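Local coordinates for initiator protein NS1 (Murine minute virus, PDB 4R94), which nicks and unwinds DNA to initiate and direct replication of the viral genome, this chain being its N-terminal origin-binding nickase domain, at residues Gln36-Asp41 with Pro167-Lys172; Asn45-Glu50 with Thr159-Gln164; Asp54-Leu59 with Phe90-Lys95. All coordinates share one frame; numbering follows the deposited sequence.

Contact 1: Gln36-Asp41 with Pro167-Lys172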
loop_
_atom_site.group_PDB
_atom_site.type_symbol
_atom_site.label_atom_id
_atom_site.label_comp_id
_atom_site.label_asym_id
_atom_site.label_seq_id
_atom_site.Cartn_x
_atom_site.Cartn_y
_atom_site.Cartn_z
ATOM N N GLN A 36 12.951 4.425 18.679
ATOM C CA GLN A 36 12.943 5.068 19.979
ATOM C C GLN A 36 13.878 6.260 19.959
ATOM O O GLN A 36 15.074 6.120 19.706
ATOM C CB GLN A 36 13.345 4.107 21.095
ATOM C CG GLN A 36 13.101 4.762 22.455
ATOM C CD GLN A 36 13.674 3.966 23.595
ATOM O OE1 GLN A 36 14.851 4.106 23.929
ATOM N NE2 GLN A 36 12.845 3.127 24.205
ATOM N N LEU A 37 13.311 7.434 20.198
ATOM C CA LEU A 37 14.051 8.687 20.211
ATOM C C LEU A 37 13.954 9.294 21.596
ATOM O O LEU A 37 12.859 9.640 22.033
ATOM C CB LEU A 37 13.492 9.666 19.175
ATOM C CG LEU A 37 13.561 9.240 17.707
ATOM C CD1 LEU A 37 12.848 10.251 16.818
ATOM C CD2 LEU A 37 15.007 9.081 17.296
ATOM N N ASN A 38 15.089 9.417 22.282
ATOM C CA ASN A 38 15.114 10.021 23.614
ATOM C C ASN A 38 14.070 9.411 24.543
ATOM O O ASN A 38 13.360 10.121 25.244
ATOM C CB ASN A 38 14.902 11.531 23.502
ATOM C CG ASN A 38 15.996 12.199 22.717
ATOM O OD1 ASN A 38 17.179 11.896 22.904
ATOM N ND2 ASN A 38 15.617 13.084 21.802
ATOM N N GLY A 39 13.956 8.089 24.514
ATOM C CA GLY A 39 13.026 7.399 25.389
ATOM C C GLY A 39 11.598 7.344 24.878
ATOM O O GLY A 39 10.761 6.655 25.464
ATOM N N LYS A 40 11.319 8.067 23.793
ATOM C CA LYS A 40 9.973 8.131 23.212
ATOM C C LYS A 40 9.786 7.011 22.196
ATOM O O LYS A 40 10.559 6.902 21.251
ATOM C CB LYS A 40 9.730 9.476 22.532
ATOM C CG LYS A 40 9.901 10.689 23.431
ATOM C CD LYS A 40 9.674 11.962 22.629
ATOM C CE LYS A 40 9.771 13.203 23.505
ATOM N NZ LYS A 40 9.511 14.444 22.718
ATOM N N ASP A 41 8.760 6.192 22.390
ATOM C CA ASP A 41 8.542 5.032 21.538
ATOM C C ASP A 41 7.627 5.379 20.373
ATOM O O ASP A 41 6.496 5.814 20.571
ATOM C CB ASP A 41 7.944 3.877 22.340
ATOM C CG ASP A 41 8.953 3.223 23.271
ATOM O OD1 ASP A 41 10.170 3.277 22.975
ATOM O OD2 ASP A 41 8.524 2.637 24.285
ATOM N N PRO A 167 11.564 19.506 17.536
ATOM C CA PRO A 167 12.021 19.640 16.146
ATOM C C PRO A 167 13.209 18.737 15.813
ATOM O O PRO A 167 13.236 18.157 14.720
ATOM C CB PRO A 167 12.401 21.126 16.054
ATOM C CG PRO A 167 11.453 21.784 17.001
ATOM C CD PRO A 167 11.349 20.818 18.173
ATOM N N ALA A 168 14.160 18.600 16.735
ATOM C CA ALA A 168 15.320 17.742 16.507
ATOM C C ALA A 168 14.897 16.287 16.305
ATOM O O ALA A 168 15.457 15.577 15.463
ATOM C CB ALA A 168 16.296 17.856 17.672
ATOM N N GLU A 169 13.917 15.839 17.090
ATOM C CA GLU A 169 13.405 14.477 16.966
ATOM C C GLU A 169 12.641 14.257 15.661
ATOM O O GLU A 169 12.759 13.199 15.048
ATOM C CB GLU A 169 12.510 14.137 18.155
ATOM C CG GLU A 169 13.276 14.009 19.462
ATOM C CD GLU A 169 12.390 14.059 20.694
ATOM O OE1 GLU A 169 11.199 14.436 20.591
ATOM O OE2 GLU A 169 12.898 13.722 21.781
ATOM N N ARG A 170 11.847 15.243 15.242
ATOM C CA ARG A 170 11.152 15.147 13.954
ATOM C C ARG A 170 12.126 14.983 12.796
ATOM O O ARG A 170 11.910 14.174 11.895
ATOM C CB ARG A 170 10.292 16.385 13.709
ATOM C CG ARG A 170 8.967 16.332 14.370
ATOM C CD ARG A 170 8.085 17.467 13.887
ATOM N NE ARG A 170 6.979 17.649 14.803
ATOM C CZ ARG A 170 5.857 16.947 14.773
ATOM N NH1 ARG A 170 5.679 16.003 13.856
ATOM N NH2 ARG A 170 4.909 17.194 15.662
ATOM N N ILE A 171 13.200 15.766 12.814
ATOM C CA ILE A 171 14.223 15.676 11.779
ATOM C C ILE A 171 14.946 14.332 11.809
ATOM O O ILE A 171 15.241 13.754 10.760
ATOM C CB ILE A 171 15.250 16.824 11.924
ATOM C CG1 ILE A 171 14.552 18.171 11.729
ATOM C CG2 ILE A 171 16.390 16.655 10.956
ATOM C CD1 ILE A 171 13.819 18.315 10.401
ATOM N N LYS A 172 15.217 13.826 13.008
ATOM C CA LYS A 172 15.847 12.526 13.134
ATOM C C LYS A 172 14.927 11.451 12.551
ATOM O O LYS A 172 15.383 10.556 11.843
ATOM C CB LYS A 172 16.181 12.224 14.596
ATOM C CG LYS A 172 16.988 10.950 14.798
ATOM C CD LYS A 172 18.320 11.010 14.057
ATOM C CE LYS A 172 19.330 10.009 14.616
ATOM N NZ LYS A 172 18.946 8.585 14.394
#
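Glu-169 reaches out from the first turn of helix 167-179 and puts its carboxylate between two side chains of a beta-hairpin, Asn-38 and Lys-40. Its chain is extended beyond CG (chi2 164°), which places the carboxylate at the helix start, facing the hairpin. Asn-38 ND2 gives a nearly straight hydrogen bond, 170° at the hydrogen, to Glu-169 OE2 at 2.8 Å. The acceptor uses its anti lone pair and lies close to the amide plane of Asn-38, although amide and carboxylate are turned 36° against each other. Lys-40, also stretched out, crosses the glutamate at about a right angle; its NZ forms a salt bridge to Glu-169 OE1 at 2.7 Å, on the syn lone pair. Thr-166 N also bonds OE1, so both oxygens are held, which should restrict the carboxylate's rotation.

Leu-37 completes the packed part: it runs past Glu-169 in the opposite direction, bringing CD1 to 3.4 Å from the backbone O of Glu-169. The looser side belongs to Lys-172, which is exposed and touched at CG, 3.7 Å from Leu-37 CD2; beyond that its chain bends at chi2 and chi4.

Asn-38 and Gly-39 form the type I' turn between Leu-37 and Lys-40. The two short strands of the hairpin, 35-37 and 40-42, form a sheet of their own at the surface, set against the start of helix 167-179, and Lys-40 NZ also bonds Gln-164 O in the loop that leads from helix 142-160 into that helix.

Contact 2: Asn45-Glu50 with Thr159-Gln164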
loop_
_atom_site.group_PDB
_atom_site.type_symbol
_atom_site.label_atom_id
_atom_site.label_comp_id
_atom_site.label_asym_id
_atom_site.label_seq_id
_atom_site.Cartn_x
_atom_site.Cartn_y
_atom_site.Cartn_z
ATOM N N ASN A 45 2.019 2.055 14.753
ATOM C CA ASN A 45 0.736 2.730 14.797
ATOM C C ASN A 45 0.803 4.052 15.557
ATOM O O ASN A 45 -0.159 4.458 16.194
ATOM C CB ASN A 45 -0.328 1.806 15.407
ATOM C CG ASN A 45 0.049 1.304 16.798
ATOM O OD1 ASN A 45 1.000 1.786 17.413
ATOM N ND2 ASN A 45 -0.724 0.347 17.308
ATOM N N SER A 46 1.946 4.729 15.478
ATOM C CA SER A 46 2.098 6.019 16.135
ATOM C C SER A 46 1.909 7.170 15.160
ATOM O O SER A 46 2.497 8.230 15.339
ATOM C CB SER A 46 3.480 6.129 16.792
ATOM O OG SER A 46 3.632 5.176 17.828
ATOM N N TYR A 47 1.071 6.963 14.146
ATOM C CA TYR A 47 0.874 7.956 13.087
ATOM C C TYR A 47 -0.608 8.231 12.864
ATOM O O TYR A 47 -1.111 8.168 11.736
ATOM C CB TYR A 47 1.542 7.463 11.792
ATOM C CG TYR A 47 3.017 7.191 11.962
ATOM C CD1 TYR A 47 3.952 8.216 11.816
ATOM C CD2 TYR A 47 3.479 5.921 12.286
ATOM C CE1 TYR A 47 5.308 7.986 11.979
ATOM C CE2 TYR A 47 4.841 5.672 12.439
ATOM C CZ TYR A 47 5.750 6.712 12.285
ATOM O OH TYR A 47 7.104 6.478 12.436
ATOM N N LYS A 48 -1.310 8.548 13.947
ATOM C CA LYS A 48 -2.762 8.578 13.893
ATOM C C LYS A 48 -3.347 9.988 13.889
ATOM O O LYS A 48 -4.534 10.161 14.161
ATOM C CB LYS A 48 -3.335 7.759 15.061
ATOM C CG LYS A 48 -2.938 6.277 14.982
ATOM C CD LYS A 48 -3.610 5.421 16.054
ATOM C CE LYS A 48 -3.403 5.990 17.448
ATOM N NZ LYS A 48 -1.976 6.008 17.886
ATOM N N LYS A 49 -2.542 10.994 13.563
ATOM C CA LYS A 49 -3.124 12.302 13.263
ATOM C C LYS A 49 -3.946 12.203 11.987
ATOM O O LYS A 49 -3.515 11.602 10.988
ATOM C CB LYS A 49 -2.046 13.378 13.107
ATOM C CG LYS A 49 -1.338 13.766 14.373
ATOM C CD LYS A 49 -0.560 15.059 14.149
ATOM C CE LYS A 49 0.040 15.590 15.437
ATOM N NZ LYS A 49 0.931 16.768 15.195
ATOM N N GLU A 50 -5.155 12.749 12.019
ATOM C CA GLU A 50 -5.936 12.872 10.802
ATOM C C GLU A 50 -5.763 14.292 10.298
ATOM O O GLU A 50 -6.325 15.239 10.848
ATOM C CB GLU A 50 -7.406 12.529 11.047
ATOM C CG GLU A 50 -7.639 11.042 11.313
ATOM C CD GLU A 50 -9.068 10.748 11.732
ATOM O OE1 GLU A 50 -9.922 10.539 10.846
ATOM O OE2 GLU A 50 -9.336 10.736 12.953
ATOM N N THR A 159 4.579 14.292 9.554
ATOM C CA THR A 159 3.441 15.192 9.774
ATOM C C THR A 159 2.298 14.471 10.500
ATOM O O THR A 159 1.589 15.076 11.314
ATOM C CB THR A 159 2.930 15.783 8.450
ATOM O OG1 THR A 159 4.041 16.283 7.690
ATOM C CG2 THR A 159 1.944 16.930 8.711
ATOM N N ALA A 160 2.141 13.173 10.245
ATOM C CA ALA A 160 1.029 12.414 10.825
ATOM C C ALA A 160 1.359 11.808 12.193
ATOM O O ALA A 160 0.471 11.292 12.863
ATOM C CB ALA A 160 0.593 11.307 9.859
ATOM N N CYS A 161 2.627 11.848 12.592
ATOM C CA CYS A 161 3.046 11.219 13.844
ATOM C C CYS A 161 2.279 11.797 15.030
ATOM O O CYS A 161 2.218 13.015 15.173
ATOM C CB CYS A 161 4.548 11.405 14.050
ATOM S SG CYS A 161 5.191 10.488 15.468
ATOM N N ASN A 162 1.703 10.939 15.877
ATOM C CA ASN A 162 0.931 11.432 17.026
ATOM C C ASN A 162 1.745 11.512 18.318
ATOM O O ASN A 162 1.224 11.934 19.359
ATOM C CB ASN A 162 -0.340 10.587 17.259
ATOM C CG ASN A 162 -0.059 9.097 17.484
ATOM O OD1 ASN A 162 -0.382 8.259 16.641
ATOM N ND2 ASN A 162 0.509 8.763 18.640
ATOM N N VAL A 163 3.016 11.130 18.255
ATOM C CA VAL A 163 3.897 11.259 19.410
ATOM C C VAL A 163 4.413 12.693 19.445
ATOM O O VAL A 163 4.832 13.220 18.423
ATOM C CB VAL A 163 5.066 10.264 19.362
ATOM C CG1 VAL A 163 5.992 10.460 20.565
ATOM C CG2 VAL A 163 4.545 8.827 19.313
ATOM N N GLN A 164 4.343 13.336 20.605
ATOM C CA GLN A 164 4.877 14.685 20.749
ATOM C C GLN A 164 6.388 14.660 20.555
ATOM O O GLN A 164 7.117 14.039 21.325
ATOM C CB GLN A 164 4.513 15.264 22.120
ATOM C CG GLN A 164 5.149 16.615 22.421
ATOM C CD GLN A 164 4.176 17.771 22.272
ATOM O OE1 GLN A 164 2.999 17.574 21.963
ATOM N NE2 GLN A 164 4.665 18.987 22.497
HETATM O O HOH W 1 1.628 5.963 19.527
HETATM O O HOH W 2 3.152 15.243 13.971
HETATM O O HOH W 3 1.405 17.511 12.115
#
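Asn-162 holds its CG between its own backbone N and carbonyl carbon (chi1 58°), which swings OD1 over to the backbone of Ser-46 to Lys-48; Lys-48 bends at chi3 and chi4 (-53° and -64°), curling its ammonium back to the same oxygen. Asn-162 OD1 thus accepts twice. Lys-48 N approaches in the carbonyl plane, on a lone pair, at 2.9 Å, whereas Lys-48 NZ, at 3.0 Å from OD1, sits well above that plane. The ammonium also bonds Asn-45 O, so the lysine ties its own loop together.

Backbone bonds frame this centre: Asn-162 N to Ser-46 O at 2.9 Å and Lys-49 N to Ala-160 O at 3.1 Å. Between them Cys-161, the first residue to leave helical angles, lies against Tyr-47, with Tyr-47 CD1 3.7 Å from Cys-161 CA. Cys-161 SG stands obliquely off the ring, 4.9 Å from its centroid. Toward solvent, Lys-49 extends alongside the helix end, its CE 3.4 Å from Cys-161 O. One water links NZ to Thr-159 O; a second lies between NZ and the carbonyls of Thr-159 and Cys-161, its donation not settled.

The contact thus joins the loop between strand 40-42 and helix 54-70 to the C-terminal end of helix 142-160. Helix 81-104 covers one flank, where Gln-86 takes the Tyr-47 N-H and Met-82 touches Lys-48; Leu-173 of helix 167-179 packs on Tyr-47.

Contact 3: Asp54-Leu59 with Phe90-Lys95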
loop_
_atom_site.group_PDB
_atom_site.type_symbol
_atom_site.label_atom_id
_atom_site.label_comp_id
_atom_site.label_asym_id
_atom_site.label_seq_id
_atom_site.Cartn_x
_atom_site.Cartn_y
_atom_site.Cartn_z
ATOM N N ASP A 54 -7.762 18.461 2.342
ATOM C CA ASP A 54 -8.983 17.979 1.691
ATOM C C ASP A 54 -8.805 16.647 0.961
ATOM O O ASP A 54 -9.631 15.752 1.120
ATOM C CB ASP A 54 -9.524 19.020 0.707
ATOM C CG ASP A 54 -10.310 20.119 1.396
ATOM O OD1 ASP A 54 -10.763 19.905 2.544
ATOM O OD2 ASP A 54 -10.478 21.198 0.786
ATOM N N GLU A 55 -7.751 16.532 0.154
ATOM C CA GLU A 55 -7.515 15.311 -0.616
ATOM C C GLU A 55 -7.280 14.121 0.303
ATOM O O GLU A 55 -7.810 13.038 0.075
ATOM C CB GLU A 55 -6.328 15.469 -1.568
ATOM C CG GLU A 55 -6.053 14.202 -2.395
ATOM C CD GLU A 55 -4.936 14.375 -3.414
ATOM O OE1 GLU A 55 -4.187 15.370 -3.327
ATOM O OE2 GLU A 55 -4.806 13.510 -4.308
ATOM N N LEU A 56 -6.475 14.332 1.337
ATOM C CA LEU A 56 -6.196 13.304 2.331
ATOM C C LEU A 56 -7.474 12.820 3.012
ATOM O O LEU A 56 -7.691 11.620 3.174
ATOM C CB LEU A 56 -5.222 13.844 3.367
ATOM C CG LEU A 56 -4.187 12.918 3.975
ATOM C CD1 LEU A 56 -3.458 12.063 2.901
ATOM C CD2 LEU A 56 -3.203 13.771 4.758
ATOM N N LYS A 57 -8.329 13.764 3.412
ATOM C CA LYS A 57 -9.594 13.395 4.031
ATOM C C LYS A 57 -10.441 12.537 3.098
ATOM O O LYS A 57 -11.028 11.537 3.529
ATOM C CB LYS A 57 -10.369 14.658 4.448
ATOM C CG LYS A 57 -9.727 15.388 5.601
ATOM C CD LYS A 57 -10.395 16.741 5.838
ATOM C CE LYS A 57 -11.806 16.555 6.358
ATOM N NZ LYS A 57 -11.786 15.759 7.612
ATOM N N SER A 58 -10.486 12.919 1.825
ATOM C CA SER A 58 -11.260 12.196 0.822
ATOM C C SER A 58 -10.710 10.783 0.640
ATOM O O SER A 58 -11.466 9.810 0.506
ATOM C CB SER A 58 -11.236 12.948 -0.508
ATOM O OG SER A 58 -12.012 12.288 -1.488
ATOM N N LEU A 59 -9.386 10.681 0.631
ATOM C CA LEU A 59 -8.751 9.370 0.474
ATOM C C LEU A 59 -9.030 8.483 1.678
ATOM O O LEU A 59 -9.291 7.276 1.522
ATOM C CB LEU A 59 -7.241 9.520 0.252
ATOM C CG LEU A 59 -6.870 10.044 -1.136
ATOM C CD1 LEU A 59 -5.418 10.478 -1.195
ATOM C CD2 LEU A 59 -7.158 8.981 -2.195
ATOM N N PHE A 90 -2.960 5.196 6.759
ATOM C CA PHE A 90 -1.830 4.871 5.885
ATOM C C PHE A 90 -2.273 4.742 4.425
ATOM O O PHE A 90 -1.531 5.119 3.519
ATOM C CB PHE A 90 -1.138 3.588 6.338
ATOM C CG PHE A 90 -0.234 3.758 7.521
ATOM C CD1 PHE A 90 0.431 4.963 7.762
ATOM C CD2 PHE A 90 -0.028 2.696 8.394
ATOM C CE1 PHE A 90 1.283 5.103 8.867
ATOM C CE2 PHE A 90 0.832 2.831 9.476
ATOM C CZ PHE A 90 1.480 4.030 9.717
ATOM N N ASP A 91 -3.482 4.232 4.191
ATOM C CA ASP A 91 -3.970 4.119 2.808
ATOM C C ASP A 91 -4.014 5.500 2.176
ATOM O O ASP A 91 -3.542 5.692 1.054
ATOM C CB ASP A 91 -5.350 3.459 2.758
ATOM C CG ASP A 91 -5.705 2.960 1.368
ATOM O OD1 ASP A 91 -4.967 2.100 0.841
ATOM O OD2 ASP A 91 -6.720 3.442 0.808
ATOM N N SER A 92 -4.521 6.479 2.925
ATOM C CA SER A 92 -4.565 7.840 2.395
ATOM C C SER A 92 -3.163 8.406 2.162
ATOM O O SER A 92 -2.941 9.067 1.155
ATOM C CB SER A 92 -5.392 8.785 3.314
ATOM O OG SER A 92 -4.733 9.112 4.532
ATOM N N LEU A 93 -2.222 8.152 3.079
ATOM C CA LEU A 93 -0.869 8.688 2.950
ATOM C C LEU A 93 -0.077 8.053 1.802
ATOM O O LEU A 93 0.656 8.760 1.085
ATOM C CB LEU A 93 -0.090 8.516 4.261
ATOM C CG LEU A 93 -0.629 9.298 5.467
ATOM C CD1 LEU A 93 0.254 8.983 6.661
ATOM C CD2 LEU A 93 -0.692 10.816 5.212
ATOM N N VAL A 94 -0.192 6.734 1.661
ATOM C CA VAL A 94 0.442 6.032 0.555
ATOM C C VAL A 94 -0.032 6.611 -0.778
ATOM O O VAL A 94 0.784 6.972 -1.645
ATOM C CB VAL A 94 0.151 4.526 0.614
ATOM C CG1 VAL A 94 0.626 3.842 -0.673
ATOM C CG2 VAL A 94 0.866 3.912 1.832
ATOM N N LYS A 95 -1.349 6.735 -0.923
ATOM C CA LYS A 95 -1.900 7.249 -2.166
ATOM C C LYS A 95 -1.518 8.702 -2.400
ATOM O O LYS A 95 -1.228 9.074 -3.539
ATOM C CB LYS A 95 -3.412 7.054 -2.185
ATOM C CG LYS A 95 -3.738 5.579 -2.326
ATOM C CD LYS A 95 -5.197 5.257 -2.182
ATOM C CE LYS A 95 -5.380 3.749 -2.405
ATOM N NZ LYS A 95 -6.802 3.346 -2.219
HETATM O O HOH W 4 -7.901 5.669 -0.012
#
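Leu-56 is the first residue of this part of helix 54-70 to meet helix 81-104. Its CD1 comes in over Ser-92, 3.5 Å from the backbone O and 3.6 Å from Ser-92 OG, and touches Leu-93 CD2 at 3.8 Å. Leu-56 CD2 lies almost as near to that methyl, so Leu-93 CD2 is met by both branches. Leu-56 has chi1 -145°, off a staggered value, and with it both methyls lie toward Leu-93.

One turn on, Leu-59 packs where the backbones come closest, its CA 4.9 Å from that of Ser-92. The small serine permits this: Leu-59 CB lies 3.7 Å from Ser-92 CB, and the hydroxyl, set between its backbone N and carbonyl carbon (chi1 72°), turns back to Ile-89 O of its own helix. Further out, Leu-59 CD1 leans on Lys-95 CB. The axes of the short segments 54-59 and 90-95 pass 8.6 Å apart, with 129° between their directions.

The direct contacts are apolar or of carbon against oxygen; polar linkage comes through a water that donates to Leu-59 O and to Asp-91 OD2, the latter at 2.7 Å. Asp-91 OD2 also takes a salt bridge from Lys-95 NZ, and that ammonium has a further partner in Ser-231. With these donors around it the buried carboxylate is probably kept ionised, its charge probably offset by Lys-95, with His-118 of strand 112-121 hydrogen-bonded to the other oxygen.

The three contacts run from the surface inward within the nickase domain, their centres about 25, 18 and 12 Å from the centre of the chain. Along the sequence they enclose one another: contact 3 lies within the span bridged by contact 2, and contact 2 within that of contact 1. Contacts 1 and 2, with centres about 13 Å apart, touch and are joined by consecutive helices 142-160 and 167-179. Contact 2 meets contact 3, their centres about 14 Å apart, where Tyr-47 packs on Phe-90 and Ala-160 on Leu-93. Contacts 1 and 3 do not touch. Together they join the small hairpin and the following loop to the helices beside the central sheet, which carries the metal-binding residues.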